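HepC.19480.a.B1 (PDB 6MTZ) is of unknown function but is probably a DHH/DHHA1-type phosphoesterase that hydrolyses a phosphate ester. Local coordinates at residues G43-A48 against L184-F189; I128-L133 against W147-V152; K205-L210 against P214-N219; Q262-F267 against G307-C312. One frame throughout, in Å; residues are numbered along the deposited sequence.

Contact 1: G43-A48 against L184-F189; sequences GREVSA and LNRFMF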
loop_
_atom_site.group_PDB
_atom_site.type_symbol
_atom_site.label_atom_id
_atom_site.label_comp_id
_atom_site.label_asym_id
_atom_site.label_seq_id
_atom_site.Cartn_x
_atom_site.Cartn_y
_atom_site.Cartn_z
ATOM N N GLY A 43 -12.176 -5.736 -3.714
ATOM C CA GLY A 43 -13.361 -5.071 -3.200
ATOM C C GLY A 43 -13.439 -5.007 -1.684
ATOM O O GLY A 43 -13.864 -3.993 -1.125
ATOM N N ARG A 44 -13.084 -6.095 -0.994
ATOM C CA ARG A 44 -13.140 -6.041 0.464
ATOM C C ARG A 44 -12.250 -4.917 0.989
ATOM O O ARG A 44 -12.670 -4.130 1.846
ATOM C CB ARG A 44 -12.752 -7.396 1.077
ATOM N N GLU A 45 -11.037 -4.792 0.447
ATOM C CA GLU A 45 -10.158 -3.708 0.874
ATOM C C GLU A 45 -10.781 -2.344 0.571
ATOM O O GLU A 45 -10.674 -1.417 1.380
ATOM C CB GLU A 45 -8.774 -3.848 0.218
ATOM C CG GLU A 45 -7.693 -2.942 0.839
ATOM C CD GLU A 45 -6.253 -3.254 0.380
ATOM O OE1 GLU A 45 -6.060 -3.888 -0.681
ATOM O OE2 GLU A 45 -5.298 -2.841 1.083
ATOM N N VAL A 46 -11.454 -2.203 -0.577
ATOM C CA VAL A 46 -12.055 -0.908 -0.924
ATOM C C VAL A 46 -13.054 -0.482 0.145
ATOM O O VAL A 46 -13.045 0.667 0.609
ATOM C CB VAL A 46 -12.716 -0.964 -2.313
ATOM C CG1 VAL A 46 -13.499 0.321 -2.571
ATOM C CG2 VAL A 46 -11.666 -1.183 -3.397
ATOM N N SER A 47 -13.918 -1.413 0.567
ATOM C CA SER A 47 -14.891 -1.099 1.608
ATOM C C SER A 47 -14.201 -0.754 2.915
ATOM O O SER A 47 -14.629 0.165 3.625
ATOM C CB SER A 47 -15.856 -2.270 1.803
ATOM O OG SER A 47 -16.703 -2.390 0.677
ATOM N N ALA A 48 -13.118 -1.467 3.245
ATOM C CA ALA A 48 -12.394 -1.154 4.472
ATOM C C ALA A 48 -11.851 0.266 4.435
ATOM O O ALA A 48 -11.959 1.005 5.420
ATOM C CB ALA A 48 -11.259 -2.151 4.694
ATOM N N LEU A 184 8.910 -3.171 0.638
ATOM C CA LEU A 184 8.231 -2.790 1.879
ATOM C C LEU A 184 6.809 -3.346 1.841
ATOM O O LEU A 184 5.965 -2.866 1.065
ATOM C CB LEU A 184 8.212 -1.271 2.071
ATOM C CG LEU A 184 9.557 -0.522 2.107
ATOM C CD1 LEU A 184 9.337 0.985 2.225
ATOM C CD2 LEU A 184 10.462 -1.005 3.257
ATOM N N ASN A 185 6.543 -4.339 2.692
ATOM C CA ASN A 185 5.214 -4.938 2.784
ATOM C C ASN A 185 4.139 -3.868 2.936
ATOM O O ASN A 185 4.205 -3.021 3.841
ATOM C CB ASN A 185 5.148 -5.907 3.969
ATOM C CG ASN A 185 3.788 -6.576 4.097
ATOM O OD1 ASN A 185 2.899 -6.074 4.775
ATOM N ND2 ASN A 185 3.630 -7.729 3.449
ATOM N N ARG A 186 3.137 -3.927 2.048
ATOM C CA ARG A 186 2.132 -2.870 1.990
ATOM C C ARG A 186 1.227 -2.894 3.212
ATOM O O ARG A 186 0.870 -1.832 3.744
ATOM C CB ARG A 186 1.299 -2.986 0.710
ATOM C CG ARG A 186 0.309 -1.826 0.523
ATOM C CD ARG A 186 -0.340 -1.803 -0.892
ATOM N NE ARG A 186 -1.202 -2.958 -1.177
ATOM C CZ ARG A 186 -2.512 -3.012 -0.918
ATOM N NH1 ARG A 186 -3.137 -1.975 -0.367
ATOM N NH2 ARG A 186 -3.209 -4.099 -1.222
ATOM N N PHE A 187 0.854 -4.089 3.683
ATOM C CA PHE A 187 -0.035 -4.173 4.837
ATOM C C PHE A 187 0.634 -3.609 6.082
ATOM O O PHE A 187 0.032 -2.823 6.823
ATOM C CB PHE A 187 -0.465 -5.616 5.111
ATOM C CG PHE A 187 -1.409 -5.731 6.287
ATOM C CD1 PHE A 187 -0.931 -5.867 7.578
ATOM C CD2 PHE A 187 -2.774 -5.619 6.100
ATOM C CE1 PHE A 187 -1.808 -5.922 8.662
ATOM C CE2 PHE A 187 -3.645 -5.680 7.169
ATOM C CZ PHE A 187 -3.164 -5.830 8.451
ATOM N N MET A 188 1.873 -4.023 6.347
ATOM C CA MET A 188 2.513 -3.622 7.591
ATOM C C MET A 188 2.993 -2.175 7.551
ATOM O O MET A 188 3.009 -1.515 8.593
ATOM C CB MET A 188 3.681 -4.562 7.910
ATOM C CG MET A 188 3.261 -6.022 8.194
ATOM S SD MET A 188 2.201 -6.227 9.633
ATOM C CE MET A 188 3.337 -5.887 10.996
ATOM N N PHE A 189 3.373 -1.666 6.375
ATOM C CA PHE A 189 4.030 -0.360 6.245
ATOM C C PHE A 189 3.335 0.476 5.171
ATOM O O PHE A 189 3.940 0.889 4.186
ATOM C CB PHE A 189 5.504 -0.533 5.912
ATOM C CG PHE A 189 6.155 -1.664 6.661
ATOM C CD1 PHE A 189 6.223 -1.637 8.040
ATOM C CD2 PHE A 189 6.703 -2.746 5.980
ATOM C CE1 PHE A 189 6.839 -2.682 8.743
ATOM C CE2 PHE A 189 7.312 -3.785 6.664
ATOM C CZ PHE A 189 7.383 -3.754 8.054
#

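Contact 2: I128-L133 against W147-V152; sequences IVYEFL and WLEPLV. With EDO (1,2-ethanediol), chain C.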
loop_
_atom_site.group_PDB
_atom_site.type_symbol
_atom_site.label_atom_id
_atom_site.label_comp_id
_atom_site.label_asym_id
_atom_site.label_seq_id
_atom_site.Cartn_x
_atom_site.Cartn_y
_atom_site.Cartn_z
ATOM N N ILE A 128 -7.336 11.714 -15.738
ATOM C CA ILE A 128 -8.601 12.247 -15.238
ATOM C C ILE A 128 -8.381 13.034 -13.944
ATOM O O ILE A 128 -8.860 14.163 -13.802
ATOM C CB ILE A 128 -9.628 11.115 -15.035
ATOM C CG1 ILE A 128 -9.899 10.364 -16.340
ATOM C CG2 ILE A 128 -10.928 11.680 -14.471
ATOM C CD1 ILE A 128 -10.738 9.121 -16.142
ATOM N N VAL A 129 -7.658 12.449 -12.978
ATOM C CA VAL A 129 -7.359 13.163 -11.735
ATOM C C VAL A 129 -6.663 14.482 -12.035
ATOM O O VAL A 129 -7.031 15.535 -11.501
ATOM C CB VAL A 129 -6.498 12.302 -10.792
ATOM C CG1 VAL A 129 -6.034 13.147 -9.587
ATOM C CG2 VAL A 129 -7.276 11.076 -10.330
ATOM N N TYR A 130 -5.629 14.441 -12.880
ATOM C CA TYR A 130 -4.846 15.646 -13.123
ATOM C C TYR A 130 -5.720 16.760 -13.684
ATOM O O TYR A 130 -5.679 17.906 -13.212
ATOM C CB TYR A 130 -3.673 15.368 -14.070
ATOM C CG TYR A 130 -2.927 16.656 -14.368
ATOM C CD1 TYR A 130 -2.178 17.272 -13.385
ATOM C CD2 TYR A 130 -3.052 17.296 -15.608
ATOM C CE1 TYR A 130 -1.511 18.484 -13.635
ATOM C CE2 TYR A 130 -2.396 18.509 -15.873
ATOM C CZ TYR A 130 -1.638 19.101 -14.879
ATOM O OH TYR A 130 -0.988 20.297 -15.112
ATOM N N GLU A 131 -6.539 16.440 -14.679
ATOM C CA GLU A 131 -7.328 17.491 -15.310
ATOM C C GLU A 131 -8.413 17.999 -14.371
ATOM O O GLU A 131 -8.696 19.202 -14.336
ATOM C CB GLU A 131 -7.887 16.990 -16.646
ATOM C CG GLU A 131 -6.828 17.197 -17.754
ATOM C CD GLU A 131 -6.948 16.301 -18.983
ATOM O OE1 GLU A 131 -6.027 16.372 -19.822
ATOM O OE2 GLU A 131 -7.927 15.539 -19.126
ATOM N N PHE A 132 -8.981 17.119 -13.546
ATOM C CA PHE A 132 -9.955 17.576 -12.557
ATOM C C PHE A 132 -9.308 18.488 -11.514
ATOM O O PHE A 132 -9.850 19.546 -11.182
ATOM C CB PHE A 132 -10.635 16.379 -11.879
ATOM C CG PHE A 132 -11.495 16.761 -10.709
ATOM C CD1 PHE A 132 -12.795 17.236 -10.905
ATOM C CD2 PHE A 132 -11.024 16.634 -9.417
ATOM C CE1 PHE A 132 -13.596 17.575 -9.824
ATOM C CE2 PHE A 132 -11.821 16.986 -8.323
ATOM C CZ PHE A 132 -13.091 17.461 -8.525
ATOM N N LEU A 133 -8.160 18.084 -10.962
ATOM C CA LEU A 133 -7.519 18.928 -9.954
ATOM C C LEU A 133 -7.033 20.238 -10.566
ATOM O O LEU A 133 -7.205 21.309 -9.970
ATOM C CB LEU A 133 -6.360 18.172 -9.279
ATOM C CG LEU A 133 -6.783 16.923 -8.501
ATOM C CD1 LEU A 133 -5.610 16.334 -7.706
ATOM C CD2 LEU A 133 -7.954 17.253 -7.575
ATOM N N TRP A 147 7.455 18.863 -15.699
ATOM C CA TRP A 147 7.629 17.415 -15.678
ATOM C C TRP A 147 6.356 16.668 -15.307
ATOM O O TRP A 147 6.192 15.513 -15.722
ATOM C CB TRP A 147 8.768 16.995 -14.734
ATOM C CG TRP A 147 8.599 17.334 -13.273
ATOM C CD1 TRP A 147 9.144 18.406 -12.616
ATOM C CD2 TRP A 147 7.872 16.590 -12.288
ATOM N NE1 TRP A 147 8.779 18.383 -11.291
ATOM C CE2 TRP A 147 8.010 17.273 -11.062
ATOM C CE3 TRP A 147 7.111 15.418 -12.322
ATOM C CZ2 TRP A 147 7.431 16.818 -9.889
ATOM C CZ3 TRP A 147 6.525 14.967 -11.145
ATOM C CH2 TRP A 147 6.682 15.672 -9.951
ATOM N N LEU A 148 5.436 17.304 -14.582
ATOM C CA LEU A 148 4.254 16.585 -14.122
ATOM C C LEU A 148 3.330 16.221 -15.285
ATOM O O LEU A 148 2.835 15.084 -15.359
ATOM C CB LEU A 148 3.522 17.410 -13.060
ATOM C CG LEU A 148 2.260 16.735 -12.512
ATOM C CD1 LEU A 148 2.579 15.346 -11.955
ATOM C CD2 LEU A 148 1.627 17.592 -11.446
ATOM N N GLU A 149 3.105 17.157 -16.224
ATOM C CA GLU A 149 2.210 16.833 -17.334
ATOM C C GLU A 149 2.807 15.761 -18.245
ATOM O O GLU A 149 2.075 14.859 -18.668
ATOM C CB GLU A 149 1.828 18.090 -18.127
ATOM C CG GLU A 149 0.866 18.977 -17.339
ATOM C CD GLU A 149 0.393 20.198 -18.107
ATOM O OE1 GLU A 149 0.800 20.375 -19.273
ATOM O OE2 GLU A 149 -0.391 20.986 -17.537
ATOM N N PRO A 150 4.107 15.794 -18.565
ATOM C CA PRO A 150 4.685 14.651 -19.293
ATOM C C PRO A 150 4.548 13.332 -18.547
ATOM O O PRO A 150 4.257 12.294 -19.160
ATOM C CB PRO A 150 6.152 15.064 -19.455
ATOM C CG PRO A 150 6.068 16.545 -19.569
ATOM C CD PRO A 150 5.058 16.915 -18.513
ATOM N N LEU A 151 4.756 13.343 -17.234
ATOM C CA LEU A 151 4.589 12.115 -16.459
ATOM C C LEU A 151 3.156 11.608 -16.548
ATOM O O LEU A 151 2.923 10.404 -16.716
ATOM C CB LEU A 151 5.007 12.352 -15.004
ATOM C CG LEU A 151 5.172 11.132 -14.076
ATOM C CD1 LEU A 151 6.116 11.456 -12.943
ATOM C CD2 LEU A 151 3.844 10.689 -13.488
ATOM N N VAL A 152 2.183 12.516 -16.445
ATOM C CA VAL A 152 0.784 12.119 -16.560
ATOM C C VAL A 152 0.522 11.494 -17.921
ATOM O O VAL A 152 -0.079 10.417 -18.022
ATOM C CB VAL A 152 -0.133 13.324 -16.300
ATOM C CG1 VAL A 152 -1.555 13.011 -16.752
ATOM C CG2 VAL A 152 -0.094 13.677 -14.823
HETATM C C1 EDO C . -1.011 15.980 -19.417
HETATM O O1 EDO C . -0.859 15.442 -20.737
HETATM C C2 EDO C . -2.430 15.721 -18.907
HETATM O O2 EDO C . -3.252 16.885 -19.051
#

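Contact 3: K205-L210 against P214-N219; sequences KNYLFL and PVAYDN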
loop_
_atom_site.group_PDB
_atom_site.type_symbol
_atom_site.label_atom_id
_atom_site.label_comp_id
_atom_site.label_asym_id
_atom_site.label_seq_id
_atom_site.Cartn_x
_atom_site.Cartn_y
_atom_site.Cartn_z
ATOM N N LYS A 205 11.094 12.013 -13.479
ATOM C CA LYS A 205 11.208 13.371 -14.005
ATOM C C LYS A 205 12.639 13.702 -14.425
ATOM O O LYS A 205 12.843 14.577 -15.272
ATOM C CB LYS A 205 10.717 14.378 -12.961
ATOM C CG LYS A 205 11.701 14.654 -11.816
ATOM C CD LYS A 205 10.998 15.365 -10.654
ATOM C CE LYS A 205 11.949 15.554 -9.479
ATOM N NZ LYS A 205 11.303 16.235 -8.323
ATOM N N ASN A 206 13.633 13.019 -13.868
ATOM C CA ASN A 206 15.009 13.249 -14.274
ATOM C C ASN A 206 15.409 12.428 -15.489
ATOM O O ASN A 206 16.558 12.515 -15.917
ATOM C CB ASN A 206 15.940 12.965 -13.100
ATOM C CG ASN A 206 15.707 13.927 -11.970
ATOM O OD1 ASN A 206 15.492 15.114 -12.205
ATOM N ND2 ASN A 206 15.675 13.421 -10.752
ATOM N N TYR A 207 14.484 11.672 -16.069
ATOM C CA TYR A 207 14.738 10.841 -17.240
ATOM C C TYR A 207 13.899 11.233 -18.448
ATOM O O TYR A 207 14.327 10.992 -19.574
ATOM C CB TYR A 207 14.473 9.358 -16.888
ATOM C CG TYR A 207 15.488 8.840 -15.892
ATOM C CD1 TYR A 207 15.312 9.033 -14.531
ATOM C CD2 TYR A 207 16.656 8.207 -16.329
ATOM C CE1 TYR A 207 16.250 8.590 -13.617
ATOM C CE2 TYR A 207 17.605 7.766 -15.437
ATOM C CZ TYR A 207 17.395 7.961 -14.078
ATOM O OH TYR A 207 18.331 7.528 -13.178
ATOM N N LEU A 208 12.713 11.823 -18.232
ATOM C CA LEU A 208 11.781 12.145 -19.318
ATOM C C LEU A 208 12.455 12.851 -20.479
ATOM O O LEU A 208 12.107 12.624 -21.644
ATOM C CB LEU A 208 10.645 13.028 -18.794
ATOM C CG LEU A 208 9.674 12.355 -17.833
ATOM C CD1 LEU A 208 8.948 13.411 -17.036
ATOM C CD2 LEU A 208 8.705 11.498 -18.618
ATOM N N PHE A 209 13.405 13.730 -20.191
ATOM C CA PHE A 209 14.004 14.552 -21.226
ATOM C C PHE A 209 15.361 14.027 -21.662
ATOM O O PHE A 209 16.135 14.766 -22.272
ATOM C CB PHE A 209 14.092 15.994 -20.741
ATOM C CG PHE A 209 12.794 16.504 -20.200
ATOM C CD1 PHE A 209 11.743 16.808 -21.060
ATOM C CD2 PHE A 209 12.604 16.640 -18.840
ATOM C CE1 PHE A 209 10.538 17.254 -20.565
ATOM C CE2 PHE A 209 11.394 17.087 -18.333
ATOM C CZ PHE A 209 10.363 17.391 -19.191
ATOM N N LEU A 210 15.664 12.768 -21.361
ATOM C CA LEU A 210 16.856 12.132 -21.896
ATOM C C LEU A 210 16.543 11.517 -23.254
ATOM O O LEU A 210 15.395 11.165 -23.545
ATOM C CB LEU A 210 17.381 11.063 -20.931
ATOM C CG LEU A 210 17.748 11.606 -19.548
ATOM C CD1 LEU A 210 18.378 10.520 -18.666
ATOM C CD2 LEU A 210 18.663 12.827 -19.696
ATOM N N PRO A 214 13.655 5.484 -21.789
ATOM C CA PRO A 214 13.232 4.144 -21.317
ATOM C C PRO A 214 14.391 3.264 -20.858
ATOM O O PRO A 214 14.350 2.696 -19.760
ATOM C CB PRO A 214 12.521 3.544 -22.546
ATOM C CG PRO A 214 12.168 4.717 -23.414
ATOM C CD PRO A 214 13.238 5.736 -23.183
ATOM N N VAL A 215 15.430 3.136 -21.676
ATOM C CA VAL A 215 16.552 2.282 -21.311
ATOM C C VAL A 215 17.347 2.895 -20.170
ATOM O O VAL A 215 17.824 2.183 -19.281
ATOM C CB VAL A 215 17.448 2.028 -22.532
ATOM C CG1 VAL A 215 18.684 1.256 -22.112
ATOM C CG2 VAL A 215 16.678 1.267 -23.602
ATOM N N ALA A 216 17.526 4.216 -20.189
ATOM C CA ALA A 216 18.306 4.866 -19.144
ATOM C C ALA A 216 17.655 4.666 -17.789
ATOM O O ALA A 216 18.321 4.329 -16.807
ATOM C CB ALA A 216 18.462 6.357 -19.450
ATOM N N TYR A 217 16.344 4.884 -17.713
ATOM C CA TYR A 217 15.657 4.663 -16.456
ATOM C C TYR A 217 15.663 3.182 -16.101
ATOM O O TYR A 217 15.901 2.818 -14.946
ATOM C CB TYR A 217 14.226 5.210 -16.528
ATOM C CG TYR A 217 13.450 5.069 -15.230
ATOM C CD1 TYR A 217 13.825 5.782 -14.099
ATOM C CD2 TYR A 217 12.348 4.226 -15.137
ATOM C CE1 TYR A 217 13.123 5.661 -12.908
ATOM C CE2 TYR A 217 11.636 4.104 -13.961
ATOM C CZ TYR A 217 12.035 4.828 -12.843
ATOM O OH TYR A 217 11.338 4.726 -11.660
ATOM N N ASP A 218 15.453 2.311 -17.091
ATOM C CA ASP A 218 15.404 0.876 -16.818
ATOM C C ASP A 218 16.687 0.387 -16.138
ATOM O O ASP A 218 16.632 -0.393 -15.178
ATOM C CB ASP A 218 15.155 0.116 -18.120
ATOM C CG ASP A 218 14.769 -1.340 -17.890
ATOM O OD1 ASP A 218 14.094 -1.638 -16.876
ATOM O OD2 ASP A 218 15.151 -2.188 -18.726
ATOM N N ASN A 219 17.847 0.851 -16.606
ATOM C CA ASN A 219 19.126 0.363 -16.110
ATOM C C ASN A 219 19.573 1.049 -14.822
ATOM O O ASN A 219 20.517 0.567 -14.185
ATOM C CB ASN A 219 20.206 0.532 -17.182
ATOM C CG ASN A 219 20.078 -0.471 -18.296
ATOM O OD1 ASN A 219 19.536 -1.559 -18.099
ATOM N ND2 ASN A 219 20.562 -0.112 -19.482
#

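Contact 4: Q262-F267 against G307-C312; sequences QDKKGF and GNCDVC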
loop_
_atom_site.group_PDB
_atom_site.type_symbol
_atom_site.label_atom_id
_atom_site.label_comp_id
_atom_site.label_asym_id
_atom_site.label_seq_id
_atom_site.Cartn_x
_atom_site.Cartn_y
_atom_site.Cartn_z
ATOM N N GLN A 262 2.933 -19.287 26.227
ATOM C CA GLN A 262 3.452 -19.841 27.480
ATOM C C GLN A 262 4.357 -18.799 28.108
ATOM O O GLN A 262 3.865 -17.704 28.452
ATOM C CB GLN A 262 4.115 -21.193 27.204
ATOM C CG GLN A 262 3.219 -22.223 26.573
ATOM C CD GLN A 262 3.851 -23.602 26.568
ATOM O OE1 GLN A 262 5.075 -23.739 26.648
ATOM N NE2 GLN A 262 3.017 -24.632 26.484
ATOM N N ASP A 263 5.651 -19.056 28.272
ATOM C CA ASP A 263 6.588 -18.099 28.836
ATOM C C ASP A 263 7.427 -17.385 27.782
ATOM O O ASP A 263 8.316 -16.615 28.147
ATOM C CB ASP A 263 7.504 -18.804 29.837
ATOM C CG ASP A 263 8.338 -19.888 29.191
ATOM O OD1 ASP A 263 9.482 -20.117 29.635
ATOM O OD2 ASP A 263 7.855 -20.503 28.219
ATOM N N LYS A 264 7.168 -17.606 26.496
ATOM C CA LYS A 264 7.935 -16.969 25.435
ATOM C C LYS A 264 7.171 -15.789 24.832
ATOM O O LYS A 264 5.938 -15.791 24.757
ATOM C CB LYS A 264 8.287 -17.979 24.334
ATOM C CG LYS A 264 8.855 -19.300 24.856
ATOM C CD LYS A 264 10.229 -19.114 25.466
ATOM C CE LYS A 264 10.810 -20.433 25.954
ATOM N NZ LYS A 264 12.239 -20.261 26.363
ATOM N N LYS A 265 7.918 -14.777 24.398
ATOM C CA LYS A 265 7.342 -13.604 23.740
ATOM C C LYS A 265 7.653 -13.648 22.254
ATOM O O LYS A 265 8.803 -13.871 21.861
ATOM C CB LYS A 265 7.867 -12.293 24.344
ATOM C CG LYS A 265 7.291 -11.045 23.663
ATOM C CD LYS A 265 7.581 -9.737 24.419
ATOM C CE LYS A 265 8.987 -9.204 24.141
ATOM N NZ LYS A 265 9.228 -7.868 24.768
ATOM N N GLY A 266 6.636 -13.414 21.429
ATOM C CA GLY A 266 6.819 -13.372 19.997
ATOM C C GLY A 266 6.290 -12.088 19.403
ATOM O O GLY A 266 5.546 -11.332 20.034
ATOM N N PHE A 267 6.678 -11.846 18.150
ATOM C CA PHE A 267 6.256 -10.686 17.379
ATOM C C PHE A 267 5.462 -11.196 16.188
ATOM O O PHE A 267 5.953 -12.045 15.432
ATOM C CB PHE A 267 7.467 -9.864 16.924
ATOM C CG PHE A 267 7.118 -8.601 16.163
ATOM C CD1 PHE A 267 6.612 -8.657 14.868
ATOM C CD2 PHE A 267 7.355 -7.355 16.722
ATOM C CE1 PHE A 267 6.315 -7.508 14.174
ATOM C CE2 PHE A 267 7.063 -6.194 16.023
ATOM C CZ PHE A 267 6.545 -6.274 14.745
ATOM N N GLY A 307 16.925 -19.865 18.788
ATOM C CA GLY A 307 17.405 -20.759 19.813
ATOM C C GLY A 307 16.667 -20.677 21.132
ATOM O O GLY A 307 16.853 -21.561 21.976
ATOM N N ASN A 308 15.829 -19.660 21.331
ATOM C CA ASN A 308 15.170 -19.441 22.611
ATOM C C ASN A 308 13.699 -19.838 22.606
ATOM O O ASN A 308 12.975 -19.504 23.553
ATOM C CB ASN A 308 15.310 -17.978 23.034
ATOM C CG ASN A 308 16.607 -17.711 23.772
ATOM O OD1 ASN A 308 17.545 -18.507 23.707
ATOM N ND2 ASN A 308 16.662 -16.591 24.486
ATOM N N CYS A 309 13.239 -20.534 21.571
ATOM C CA CYS A 309 11.867 -21.031 21.543
ATOM C C CYS A 309 11.764 -22.124 20.494
ATOM O O CYS A 309 12.022 -21.873 19.314
ATOM C CB CYS A 309 10.879 -19.924 21.233
ATOM S SG CYS A 309 9.215 -20.574 20.930
ATOM N N ASP A 310 11.374 -23.322 20.917
ATOM C CA ASP A 310 11.174 -24.409 19.974
ATOM C C ASP A 310 9.896 -24.166 19.182
ATOM O O ASP A 310 8.810 -24.556 19.626
ATOM C CB ASP A 310 11.097 -25.745 20.709
ATOM C CG ASP A 310 11.138 -26.929 19.766
ATOM O OD1 ASP A 310 10.862 -26.746 18.560
ATOM O OD2 ASP A 310 11.447 -28.046 20.232
ATOM N N VAL A 311 10.009 -23.536 18.011
ATOM C CA VAL A 311 8.807 -23.216 17.244
ATOM C C VAL A 311 8.206 -24.444 16.578
ATOM O O VAL A 311 7.041 -24.403 16.167
ATOM C CB VAL A 311 9.063 -22.118 16.194
ATOM C CG1 VAL A 311 9.325 -20.793 16.892
ATOM C CG2 VAL A 311 10.228 -22.491 15.260
ATOM N N CYS A 312 8.966 -25.533 16.450
ATOM C CA CYS A 312 8.363 -26.785 16.010
ATOM C C CYS A 312 7.323 -27.261 17.016
ATOM O O CYS A 312 6.191 -27.595 16.647
ATOM C CB CYS A 312 9.440 -27.846 15.796
ATOM S SG CYS A 312 8.798 -29.436 15.207
#

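Contact 1: G43-A48 against L184-F189
R186 and E45 meet end-on in a salt bridge between the first turn of helix 43-59, beside the parallel sheet of the N-terminal domain, and residues 184-189, in the loop between helices 168-180 and 190-203. Along the loop, L184 gives its carbonyl O to N193 and packs its side chain on helix 190-203. N185 then shapes the turn: its OD1 accepts from M188 N at 2.8 Å, within the carbonyl plane, and forms an Asx motif, while N185 ND2 is bound to S271. R186 lies within this turn. Its chain leaves the backbone stretched, then bends at chi3 (65°), which turns the guanidinium end to the helix. R186 NH2 lies 2.9 Å from E45 OE1, a nearly straight bond (170°) on the syn lone pair and in the guanidinium plane. R186 NH1 reaches E45 OE2 at 2.7 Å, also on the syn side but less straight and tilted from both planes, as expected of flat groups turned 38° against each other. F187 sets its ring edge-to-face with Y270, and M188 lays its CB over the centre of the F189 ring, 3.6 Å above it. F189 is the N-cap residue of helix 190-203. The carboxylate has further partners, since R49 forms a salt bridge to E45 OE2 and N41 N donates to E45 OE1. Two arginines on one largely buried carboxylate would probably keep it ionised, and with the two E45–R186 bonds acting together the link between domain and loop is directional, not greasy.

Contact 2: I128-L133 against W147-V152
Two neighbouring helices of the N-terminal alpha/beta domain, 125-136 and 145-159, pack here in a roughly antiparallel pair, with the Y130 side chain reaching from the first across to the second. The evidence is in the axes of the two segments: they run at 143° to each other and come no nearer than 10.9 Å, a spacing wide enough for a tyrosine ring. CG of Y130 stands anti to the backbone N (chi1 177°), which sends the ring across to the second helix. There V152 CG2 lies 4.0 Å from Y130 CB, and L148 CD2 meets the ring obliquely, 3.9 Å from Y130 CE1. L148 and V152, one turn apart, also touch helix 19-29, so the apolar side of the pair is continuous with the domain core. At the far end of the ring, Y130 OH donates to E149 OE2 at 2.6 Å, near the ring plane and on the anti lone pair, with carboxylate and ring planes 75° apart. A 1,2-ethanediol molecule, probably from the crystallisation liquor, lodges between the helices and is also bound by E153. E131, whose OE2 pairs with R123, accepts from the diol: E131 OE1 lies 2.9 Å from its O2.

Contact 3: K205-L210 against P214-N219
Y207 and Y217 stack T-shaped across a helix-loop-helix connection, where the loop after helix 190-203 makes a type I beta turn (Y207 to L210) before helix 213-228 begins. The two rings are 5.2 Å apart at their centroids and their planes meet at 66°, with Y217 presenting its edge to the face of Y207. The touching atom is CD1 of Y217, which stands 3.6 Å above the Y207 plane, toward the rim and not over its middle. The same face is used a second time: Y217 CA lies 4.1 Å from the Y207 centroid, well over the ring, in a CH-pi contact. One face of Y207 thus covers the backbone at Y217, while the Y217 side chain, with its CG anti to the backbone N (chi1 -178°), runs past it at about a right angle toward helix 168-180. Y207 OH is hydrogen-bonded to D220 and Y217 OH to the carbonyl of L200, which probably helps to fix the rotation of both rings. On the more exposed side A216 carries the remaining packing. Its CB lies 4.1 Å from Y207 CD2, and L210 CD1 reaches A216 CB at 4.2 Å.

Contact 4: Q262-F267 against G307-C312
CG of K264 stands anti to its carbonyl carbon (chi1 -47°), and a single bend at chi2 (-68°) turns the rest of the chain, extended beyond that point, along the loop ahead of helix 311-318, where C309 and N308 receive it. K264 opens strand 264-270, which with strand 258-261 makes an antiparallel hairpin at one border of the mixed sheet of the C-terminal domain, probably a DHHA1 domain. Because of this one bend, the lysine uses two parts of its length. Near the root, K264 CG packs against the thiol, 4.1 Å from C309 SG, which is placed there with its sulfur anti to the backbone N and its CB pointing at the strand. Farther out, the aliphatic chain runs alongside the N308 carbonyl: K264 CD and K264 CE are each 3.4 Å from N308 O. The lysine thus passes the C309 side chain near its root and reaches the N308 carbonyl with its end.

The contact joins the hairpin to the segment that links strand 300-305 to helix 311-318. That helix starts just after D310, its N-cap, whose OD1 accepts from the backbone N of E313. F291 and D290, in and before the strand next to 264-270, touch both K264 and C309, so the buried thiol sits against the sheet while N308 lies at the exposed rim. Its carbonyl is approached from above, not along a lone pair: K264 NZ donates to N308 O at 3.0 Å from 37° outside the carbonyl plane.

Overall arrangement
Along the chain, contact 1 closes a long loop that encloses contact 2; contacts 3 and 4 follow in series. Contact 2 lies in the N-terminal domain beside the parallel sheet, and contact 3, its centre about 19 Å from that of contact 2, sits on the helical part that follows. These two touch through W147 and P150 against K205 and L208, so helix 145-159 is joined to the loop 205-210. Contact 4 belongs to the mixed sheet of the C-terminal domain, about 51 Å from contact 2 between centres and on the opposite side of the chain's centre. The centre of contact 1 lies about 6 Å from the centre of the chain, tying the N-terminal domain to the helical connector where the two sheet domains face each other.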